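Local coordinates for structural polyprotein, VP1 (Israeli acute paralysis virus, PDB 5CDD) that probably serves as a structural building block of the virus capsid, being the C-terminal piece of a longer structural polyprotein, at residues Y85-G90 with K153-S158; P146-Y151 with Y164-M169; N38-L43 with D187-W192. One frame throughout, in Å; residues are numbered along the deposited sequence.

Contact 1: residues Y85-G90 with K153-S158; sequences YRFYRG and KIPIAS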
loop_
_atom_site.group_PDB
_atom_site.type_symbol
_atom_site.label_atom_id
_atom_site.label_comp_id
_atom_site.label_asym_id
_atom_site.label_seq_id
_atom_site.Cartn_x
_atom_site.Cartn_y
_atom_site.Cartn_z
ATOM N N TYR A 85 38.861 17.237 22.336
ATOM C CA TYR A 85 38.707 18.164 21.218
ATOM C C TYR A 85 38.779 19.617 21.674
ATOM O O TYR A 85 38.806 19.894 22.873
ATOM C CB TYR A 85 37.370 17.896 20.531
ATOM C CG TYR A 85 37.219 16.458 20.088
ATOM C CD1 TYR A 85 37.768 16.018 18.883
ATOM C CD2 TYR A 85 36.573 15.524 20.897
ATOM C CE1 TYR A 85 37.679 14.683 18.495
ATOM C CE2 TYR A 85 36.480 14.185 20.520
ATOM C CZ TYR A 85 37.036 13.774 19.320
ATOM O OH TYR A 85 36.964 12.452 18.948
ATOM N N ARG A 86 38.798 20.543 20.718
ATOM C CA ARG A 86 38.877 21.965 21.043
ATOM C C ARG A 86 37.609 22.754 20.719
ATOM O O ARG A 86 37.345 23.786 21.334
ATOM C CB ARG A 86 40.058 22.611 20.315
ATOM C CG ARG A 86 40.271 24.079 20.672
ATOM C CD ARG A 86 40.684 24.232 22.130
ATOM N NE ARG A 86 42.037 23.733 22.368
ATOM C CZ ARG A 86 42.508 23.381 23.559
ATOM N NH1 ARG A 86 41.736 23.465 24.633
ATOM N NH2 ARG A 86 43.755 22.945 23.679
ATOM N N PHE A 87 36.830 22.275 19.756
ATOM C CA PHE A 87 35.607 22.967 19.352
ATOM C C PHE A 87 34.381 22.070 19.414
ATOM O O PHE A 87 34.492 20.844 19.383
ATOM C CB PHE A 87 35.749 23.482 17.917
ATOM C CG PHE A 87 36.862 24.466 17.726
ATOM C CD1 PHE A 87 36.699 25.802 18.084
ATOM C CD2 PHE A 87 38.078 24.061 17.184
ATOM C CE1 PHE A 87 37.729 26.721 17.904
ATOM C CE2 PHE A 87 39.116 24.972 16.999
ATOM C CZ PHE A 87 38.940 26.305 17.361
ATOM N N TYR A 88 33.209 22.694 19.501
ATOM C CA TYR A 88 31.947 21.964 19.521
ATOM C C TYR A 88 31.012 22.640 18.526
ATOM O O TYR A 88 31.287 23.747 18.059
ATOM C CB TYR A 88 31.334 21.942 20.929
ATOM C CG TYR A 88 30.685 23.226 21.396
ATOM C CD1 TYR A 88 29.443 23.628 20.902
ATOM C CD2 TYR A 88 31.295 24.020 22.363
ATOM C CE1 TYR A 88 28.825 24.788 21.365
ATOM C CE2 TYR A 88 30.686 25.180 22.832
ATOM C CZ TYR A 88 29.453 25.558 22.332
ATOM O OH TYR A 88 28.851 26.703 22.805
ATOM N N ARG A 89 29.910 21.979 18.199
ATOM C CA ARG A 89 28.976 22.529 17.230
ATOM C C ARG A 89 27.670 21.750 17.244
ATOM O O ARG A 89 27.674 20.522 17.269
ATOM C CB ARG A 89 29.626 22.469 15.849
ATOM C CG ARG A 89 28.753 22.888 14.703
ATOM C CD ARG A 89 28.202 21.690 13.955
ATOM N NE ARG A 89 27.717 22.096 12.642
ATOM C CZ ARG A 89 27.158 21.275 11.763
ATOM N NH1 ARG A 89 27.005 19.991 12.057
ATOM N NH2 ARG A 89 26.763 21.739 10.585
ATOM N N GLY A 90 26.552 22.467 17.235
ATOM C CA GLY A 90 25.257 21.810 17.254
ATOM C C GLY A 90 24.482 22.082 18.529
ATOM O O GLY A 90 25.017 22.649 19.483
ATOM N N LYS A 153 31.378 27.339 14.781
ATOM C CA LYS A 153 31.888 26.480 15.846
ATOM C C LYS A 153 32.362 27.335 17.017
ATOM O O LYS A 153 32.766 28.483 16.836
ATOM C CB LYS A 153 33.027 25.583 15.338
ATOM C CG LYS A 153 34.273 26.303 14.849
ATOM C CD LYS A 153 35.357 25.284 14.501
ATOM C CE LYS A 153 36.590 25.920 13.872
ATOM N NZ LYS A 153 36.318 26.486 12.522
ATOM N N ILE A 154 32.295 26.771 18.218
ATOM C CA ILE A 154 32.703 27.480 19.427
ATOM C C ILE A 154 33.783 26.703 20.176
ATOM O O ILE A 154 33.770 25.470 20.191
ATOM C CB ILE A 154 31.511 27.650 20.400
ATOM C CG1 ILE A 154 30.260 28.138 19.656
ATOM C CG2 ILE A 154 31.882 28.624 21.502
ATOM C CD1 ILE A 154 30.314 29.575 19.176
ATOM N N PRO A 155 34.740 27.415 20.803
ATOM C CA PRO A 155 35.793 26.711 21.543
ATOM C C PRO A 155 35.205 26.076 22.802
ATOM O O PRO A 155 34.442 26.714 23.529
ATOM C CB PRO A 155 36.789 27.824 21.879
ATOM C CG PRO A 155 36.589 28.809 20.780
ATOM C CD PRO A 155 35.088 28.838 20.646
ATOM N N ILE A 156 35.552 24.819 23.054
ATOM C CA ILE A 156 35.046 24.127 24.228
ATOM C C ILE A 156 35.571 24.796 25.493
ATOM O O ILE A 156 36.782 24.907 25.692
ATOM C CB ILE A 156 35.466 22.647 24.232
ATOM C CG1 ILE A 156 34.905 21.947 22.993
ATOM C CG2 ILE A 156 34.963 21.972 25.494
ATOM C CD1 ILE A 156 35.322 20.499 22.864
ATOM N N ALA A 157 34.648 25.244 26.341
ATOM C CA ALA A 157 34.990 25.911 27.594
ATOM C C ALA A 157 35.716 27.227 27.338
ATOM O O ALA A 157 36.570 27.640 28.123
ATOM C CB ALA A 157 35.849 24.998 28.461
ATOM N N SER A 158 35.367 27.879 26.233
ATOM C CA SER A 158 35.976 29.153 25.869
ATOM C C SER A 158 35.774 30.164 26.989
ATOM O O SER A 158 34.809 30.078 27.745
ATOM C CB SER A 158 35.352 29.687 24.578
ATOM O OG SER A 158 35.925 30.931 24.213
#
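Phe87 and Pro155 face each other as a non-hydrogen-bonded antiparallel pair, with CA of Phe87 4.3 Å from CA of Pro155. Next along the ladder, Tyr88 and Ile154 form a hydrogen-bonded pair. Tyr88 N donates to Ile154 O at 2.9 Å, and Ile154 N donates back to Tyr88 O at 3.2 Å. Pro155 has no N-H to give, and its position in the ladder needs none. A third bond, nearly straight at 170°, runs from Ile156 N to Arg86 O over 2.7 Å. The chain then leaves the ladder through a type II beta turn from Pro155 to Ser158.

The side chains of Phe87 and Tyr88 take different routes. Phe87 turns away overall, yet its ring is covered. Lys153 lays its aliphatic chain across one face, with CE 3.9 Å from the centroid of the Phe87 ring in a CH-pi contact. Arg86 CG lies on the opposite face, towards the rim. The Lys153 amine goes on to Val46 O of another capsid protein chain. Pro155 CG meets Phe87 CE1 at 3.7 Å. Tyr88 has CG between its backbone N and carbonyl carbon (chi1 75°), which sets the ring alongside Ile154. Ile154 CB sits over one face of that ring, 3.5 Å from Tyr88 CZ. The Tyr88 hydroxyl is hydrogen-bonded to Asp165. Ile156 sends CD1 back against the carbonyl oxygens of Tyr85 and Phe87.

Strand 87-98 is thus paired on both edges here. Strand 154-155 takes one edge. Strand 189-191 takes the other, where Arg86 and Phe87 both face Gly191 in a classic beta bulge.

Contact 2: residues P146-Y151 with Y164-M169; sequences PFYSQY and YDSSLM
Ser149 and Asp165 form a single backbone bridge between a loop and the residue just before strand 166-172, in a capsid protein of the CRPV family, whose fold is the viral jelly-roll beta sandwich. The loop lies between strands 140-145 and 154-155. The two backbones run in nearly opposite directions. Gln150 N donates to Tyr164 O at 3.0 Å. On the other side of the bridge, Ser166 N makes a weak bond to Tyr148 O at 3.1 Å. Ser166 OG, held between its backbone N and carbonyl carbon (chi1 52°), points at the loop and takes a weak bond from Tyr148 N. Asp165 CB packs against Ser149 CB at 3.8 Å.

Gln150 passes Tyr164 at about a right angle, with OE1 at the ring edge, 3.3 Å from Tyr164 CD1. Lys215 of another capsid protein chain binds the same OE1. The Asp165 carboxylate turns to Arg117, which it meets in a salt bridge.

Tyr151 and Tyr164 make a T-shaped pair, with ring planes 84° apart and centroids of the two rings 5.0 Å apart. The edge belongs to Tyr151, whose CE2 stands over the centre of the Tyr164 ring, 3.6 Å from Tyr164 CG.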
loop_
_atom_site.group_PDB
_atom_site.type_symbol
_atom_site.label_atom_id
_atom_site.label_comp_id
_atom_site.label_asym_id
_atom_site.label_seq_id
_atom_site.Cartn_x
_atom_site.Cartn_y
_atom_site.Cartn_z
ATOM N N PRO A 146 18.293 24.508 20.105
ATOM C CA PRO A 146 18.851 24.555 18.750
ATOM C C PRO A 146 20.206 25.248 18.761
ATOM O O PRO A 146 20.575 25.884 19.749
ATOM C CB PRO A 146 17.813 25.363 17.975
ATOM C CG PRO A 146 16.548 25.112 18.722
ATOM C CD PRO A 146 16.998 25.205 20.154
ATOM N N PHE A 147 20.950 25.128 17.668
ATOM C CA PHE A 147 22.243 25.785 17.592
ATOM C C PHE A 147 22.101 27.113 16.864
ATOM O O PHE A 147 22.319 27.198 15.656
ATOM C CB PHE A 147 23.268 24.912 16.865
ATOM C CG PHE A 147 24.666 25.484 16.872
ATOM C CD1 PHE A 147 25.336 25.707 18.075
ATOM C CD2 PHE A 147 25.317 25.790 15.680
ATOM C CE1 PHE A 147 26.635 26.227 18.090
ATOM C CE2 PHE A 147 26.614 26.310 15.686
ATOM C CZ PHE A 147 27.274 26.528 16.894
ATOM N N TYR A 148 21.699 28.141 17.605
ATOM C CA TYR A 148 21.565 29.482 17.053
ATOM C C TYR A 148 22.888 30.143 17.412
ATOM O O TYR A 148 23.091 30.545 18.557
ATOM C CB TYR A 148 20.413 30.229 17.725
ATOM C CG TYR A 148 19.032 29.684 17.425
ATOM C CD1 TYR A 148 18.578 29.560 16.111
ATOM C CD2 TYR A 148 18.151 29.357 18.458
ATOM C CE1 TYR A 148 17.280 29.130 15.834
ATOM C CE2 TYR A 148 16.852 28.926 18.192
ATOM C CZ TYR A 148 16.422 28.819 16.879
ATOM O OH TYR A 148 15.130 28.427 16.612
ATOM N N SER A 149 23.791 30.250 16.441
ATOM C CA SER A 149 25.107 30.818 16.703
ATOM C C SER A 149 25.594 31.846 15.689
ATOM O O SER A 149 25.190 31.835 14.526
ATOM C CB SER A 149 26.127 29.679 16.798
ATOM O OG SER A 149 27.448 30.166 16.948
ATOM N N GLN A 150 26.471 32.734 16.149
ATOM C CA GLN A 150 27.059 33.759 15.298
ATOM C C GLN A 150 28.281 33.173 14.592
ATOM O O GLN A 150 28.810 33.766 13.650
ATOM C CB GLN A 150 27.499 34.964 16.134
ATOM C CG GLN A 150 26.372 35.766 16.751
ATOM C CD GLN A 150 26.884 36.963 17.535
ATOM O OE1 GLN A 150 27.483 36.814 18.600
ATOM N NE2 GLN A 150 26.661 38.159 17.001
ATOM N N TYR A 151 28.721 32.007 15.061
ATOM C CA TYR A 151 29.885 31.321 14.505
ATOM C C TYR A 151 29.559 29.866 14.185
ATOM O O TYR A 151 28.690 29.265 14.816
ATOM C CB TYR A 151 31.037 31.360 15.503
ATOM C CG TYR A 151 31.436 32.749 15.931
ATOM C CD1 TYR A 151 32.063 33.621 15.042
ATOM C CD2 TYR A 151 31.203 33.190 17.233
ATOM C CE1 TYR A 151 32.454 34.896 15.440
ATOM C CE2 TYR A 151 31.588 34.462 17.641
ATOM C CZ TYR A 151 32.215 35.309 16.741
ATOM O OH TYR A 151 32.611 36.563 17.145
ATOM N N TYR A 164 27.306 34.227 22.166
ATOM C CA TYR A 164 27.564 33.913 20.762
ATOM C C TYR A 164 26.538 32.912 20.244
ATOM O O TYR A 164 26.096 32.993 19.097
ATOM C CB TYR A 164 28.971 33.337 20.577
ATOM C CG TYR A 164 30.084 34.323 20.862
ATOM C CD1 TYR A 164 29.928 35.681 20.577
ATOM C CD2 TYR A 164 31.307 33.896 21.386
ATOM C CE1 TYR A 164 30.957 36.592 20.808
ATOM C CE2 TYR A 164 32.347 34.799 21.620
ATOM C CZ TYR A 164 32.165 36.145 21.330
ATOM O OH TYR A 164 33.186 37.044 21.561
ATOM N N ASP A 165 26.172 31.965 21.101
ATOM C CA ASP A 165 25.189 30.949 20.762
ATOM C C ASP A 165 24.132 30.885 21.859
ATOM O O ASP A 165 24.284 31.492 22.922
ATOM C CB ASP A 165 25.875 29.589 20.590
ATOM C CG ASP A 165 26.614 29.144 21.836
ATOM O OD1 ASP A 165 27.373 29.958 22.403
ATOM O OD2 ASP A 165 26.442 27.976 22.241
ATOM N N SER A 166 23.060 30.147 21.591
ATOM C CA SER A 166 21.955 30.004 22.532
ATOM C C SER A 166 22.190 28.974 23.628
ATOM O O SER A 166 22.986 28.051 23.479
ATOM C CB SER A 166 20.676 29.656 21.768
ATOM O OG SER A 166 20.895 28.537 20.917
ATOM N N SER A 167 21.481 29.155 24.736
ATOM C CA SER A 167 21.583 28.264 25.880
ATOM C C SER A 167 20.191 28.079 26.480
ATOM O O SER A 167 19.223 28.678 26.013
ATOM C CB SER A 167 22.542 28.854 26.921
ATOM O OG SER A 167 22.657 28.009 28.050
ATOM N N LEU A 168 20.090 27.247 27.509
ATOM C CA LEU A 168 18.807 26.993 28.151
ATOM C C LEU A 168 18.654 27.727 29.484
ATOM O O LEU A 168 19.632 27.976 30.193
ATOM C CB LEU A 168 18.633 25.491 28.387
ATOM C CG LEU A 168 17.301 25.043 28.989
ATOM C CD1 LEU A 168 16.231 25.104 27.916
ATOM C CD2 LEU A 168 17.422 23.630 29.533
ATOM N N MET A 169 17.415 28.076 29.811
ATOM C CA MET A 169 17.107 28.741 31.068
ATOM C C MET A 169 15.966 27.973 31.727
ATOM O O MET A 169 14.907 27.789 31.135
ATOM C CB MET A 169 16.699 30.192 30.835
ATOM C CG MET A 169 16.394 30.928 32.125
ATOM S SD MET A 169 16.231 32.693 31.892
ATOM C CE MET A 169 14.538 32.809 31.295
#

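Contact 3: residues N38-L43 with D187-W192; sequences NLRTLL and DFTFGW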
loop_
_atom_site.group_PDB
_atom_site.type_symbol
_atom_site.label_atom_id
_atom_site.label_comp_id
_atom_site.label_asym_id
_atom_site.label_seq_id
_atom_site.Cartn_x
_atom_site.Cartn_y
_atom_site.Cartn_z
ATOM N N ASN A 38 31.640 4.602 16.548
ATOM C CA ASN A 38 31.870 6.040 16.535
ATOM C C ASN A 38 31.468 6.661 17.867
ATOM O O ASN A 38 30.342 6.484 18.331
ATOM C CB ASN A 38 31.079 6.683 15.395
ATOM C CG ASN A 38 31.524 8.099 15.104
ATOM O OD1 ASN A 38 31.376 8.994 15.937
ATOM N ND2 ASN A 38 32.080 8.311 13.916
ATOM N N LEU A 39 32.398 7.389 18.477
ATOM C CA LEU A 39 32.150 8.030 19.763
ATOM C C LEU A 39 31.067 9.104 19.710
ATOM O O LEU A 39 30.520 9.481 20.744
ATOM C CB LEU A 39 33.449 8.633 20.310
ATOM C CG LEU A 39 34.564 7.632 20.629
ATOM C CD1 LEU A 39 35.829 8.380 21.005
ATOM C CD2 LEU A 39 34.122 6.708 21.755
ATOM N N ARG A 40 30.747 9.593 18.517
ATOM C CA ARG A 40 29.722 10.618 18.408
ATOM C C ARG A 40 28.369 10.058 18.822
ATOM O O ARG A 40 27.487 10.799 19.240
ATOM C CB ARG A 40 29.643 11.162 16.984
ATOM C CG ARG A 40 28.657 12.300 16.849
ATOM C CD ARG A 40 28.615 12.867 15.432
ATOM N NE ARG A 40 29.887 13.446 15.013
ATOM C CZ ARG A 40 30.773 12.836 14.237
ATOM N NH1 ARG A 40 30.520 11.623 13.786
ATOM N NH2 ARG A 40 31.913 13.436 13.926
ATOM N N THR A 41 28.213 8.743 18.705
ATOM C CA THR A 41 26.966 8.095 19.078
ATOM C C THR A 41 26.724 8.243 20.572
ATOM O O THR A 41 25.593 8.146 21.035
ATOM C CB THR A 41 26.972 6.596 18.725
ATOM O OG1 THR A 41 27.969 5.922 19.498
ATOM C CG2 THR A 41 27.263 6.395 17.240
ATOM N N LEU A 42 27.788 8.490 21.329
ATOM C CA LEU A 42 27.668 8.644 22.771
ATOM C C LEU A 42 27.250 10.058 23.110
ATOM O O LEU A 42 27.075 10.400 24.274
ATOM C CB LEU A 42 28.990 8.296 23.458
ATOM C CG LEU A 42 29.484 6.868 23.196
ATOM C CD1 LEU A 42 30.808 6.653 23.902
ATOM C CD2 LEU A 42 28.456 5.854 23.683
ATOM N N LEU A 43 27.099 10.881 22.077
ATOM C CA LEU A 43 26.664 12.260 22.252
ATOM C C LEU A 43 25.171 12.311 21.934
ATOM O O LEU A 43 24.567 13.385 21.867
ATOM C CB LEU A 43 27.434 13.198 21.318
ATOM C CG LEU A 43 28.936 13.354 21.562
ATOM C CD1 LEU A 43 29.516 14.327 20.554
ATOM C CD2 LEU A 43 29.178 13.848 22.977
ATOM N N ASP A 187 22.566 17.030 15.841
ATOM C CA ASP A 187 23.593 17.743 15.077
ATOM C C ASP A 187 24.858 18.018 15.890
ATOM O O ASP A 187 25.886 18.408 15.336
ATOM C CB ASP A 187 23.054 19.083 14.555
ATOM C CG ASP A 187 21.985 18.918 13.490
ATOM O OD1 ASP A 187 22.233 18.191 12.502
ATOM O OD2 ASP A 187 20.901 19.526 13.636
ATOM N N PHE A 188 24.780 17.814 17.203
ATOM C CA PHE A 188 25.909 18.072 18.091
ATOM C C PHE A 188 27.119 17.181 17.845
ATOM O O PHE A 188 26.992 15.965 17.701
ATOM C CB PHE A 188 25.481 17.924 19.552
ATOM C CG PHE A 188 26.520 18.391 20.528
ATOM C CD1 PHE A 188 26.673 19.746 20.805
ATOM C CD2 PHE A 188 27.387 17.484 21.126
ATOM C CE1 PHE A 188 27.679 20.191 21.660
ATOM C CE2 PHE A 188 28.396 17.917 21.980
ATOM C CZ PHE A 188 28.542 19.275 22.247
ATOM N N THR A 189 28.296 17.801 17.821
ATOM C CA THR A 189 29.545 17.084 17.608
ATOM C C THR A 189 30.739 17.928 18.046
ATOM O O THR A 189 30.640 19.153 18.172
ATOM C CB THR A 189 29.734 16.711 16.114
ATOM O OG1 THR A 189 30.912 15.909 15.959
ATOM C CG2 THR A 189 29.886 17.964 15.269
ATOM N N PHE A 190 31.860 17.257 18.291
ATOM C CA PHE A 190 33.100 17.921 18.674
ATOM C C PHE A 190 34.010 17.890 17.455
ATOM O O PHE A 190 33.812 17.084 16.546
ATOM C CB PHE A 190 33.786 17.187 19.827
ATOM C CG PHE A 190 33.049 17.281 21.135
ATOM C CD1 PHE A 190 32.709 18.513 21.663
ATOM C CD2 PHE A 190 32.699 16.139 21.839
ATOM C CE1 PHE A 190 32.024 18.613 22.868
ATOM C CE2 PHE A 190 32.013 16.230 23.047
ATOM C CZ PHE A 190 31.678 17.471 23.559
ATOM N N GLY A 191 35.012 18.761 17.438
ATOM C CA GLY A 191 35.918 18.807 16.306
ATOM C C GLY A 191 37.313 19.272 16.654
ATOM O O GLY A 191 37.522 19.938 17.666
ATOM N N TRP A 192 38.268 18.925 15.797
ATOM C CA TRP A 192 39.668 19.293 15.997
ATOM C C TRP A 192 40.415 18.623 17.143
ATOM O O TRP A 192 40.940 19.286 18.039
ATOM C CB TRP A 192 39.813 20.807 16.165
ATOM C CG TRP A 192 41.054 21.355 15.527
ATOM C CD1 TRP A 192 42.342 20.947 15.739
ATOM C CD2 TRP A 192 41.123 22.421 14.575
ATOM N NE1 TRP A 192 43.209 21.695 14.976
ATOM C CE2 TRP A 192 42.486 22.607 14.252
ATOM C CE3 TRP A 192 40.164 23.239 13.963
ATOM C CZ2 TRP A 192 42.916 23.576 13.343
ATOM C CZ3 TRP A 192 40.591 24.205 13.058
ATOM C CH2 TRP A 192 41.959 24.363 12.757
#
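Arg40 reaches Thr189 with a chain that is extended at first (chi1 -176°) and then bends at chi3 (-63°), which swings NE round to the hydroxyl. Thr189 presents OG1 anti to its own backbone N. Arg40 NE donates to Thr189 OG1 at 2.8 Å, and the bond is fairly straight at 167°. OG1 lies close to the guanidinium plane. Arg40 NH2 adds a weak bond to the same Thr189 OG1 at 3.4 Å. This hydroxyl both accepts, from Arg40, and donates, to Phe190 O, which fixes its rotation. Arg40 NH1 forms a salt bridge with Asp52 of another capsid protein chain.

Leu43 points at strand 189-191 and supplies the apolar part. Its CD1 meets Phe188 CD2 at 3.9 Å, and its CD2 meets Phe190 CE2 at 3.7 Å. Phe188 CE2 also lies over one face of the Phe190 ring.

Asn38 OD1 accepts from Arg40 N at 2.7 Å. Backbone bonds three residues apart follow, such as Leu43 N to Arg40 O at 2.9 Å. The arrangement is a short 3-10 helix, opened by an Asx turn, that packs on strand 189-191, the antiparallel partner of strand 87-98 in the jelly-roll fold.

Overall arrangement
All three contacts lie in the same CRPV-type capsid region. Along the chain, contact 3 has the first and last segments, so contacts 1 and 2 fall between its two ends. The segments of contacts 1 and 2 alternate. Contacts 1 and 3 share one antiparallel sheet and have centres about 11 Å apart. Phe87 O and Arg89 O meet the backbone nitrogens of Gly191 and Thr189. Contact 2 has its centre about 12 Å from that of contact 1. The two touch through the Tyr88 hydroxyl and Asp165 and where Phe147 packs near Gly90. Contacts 2 and 3 have centres about 18 Å apart and do not touch. Contact 1 is therefore the middle link, joining sequence-distant parts of the capsid protein.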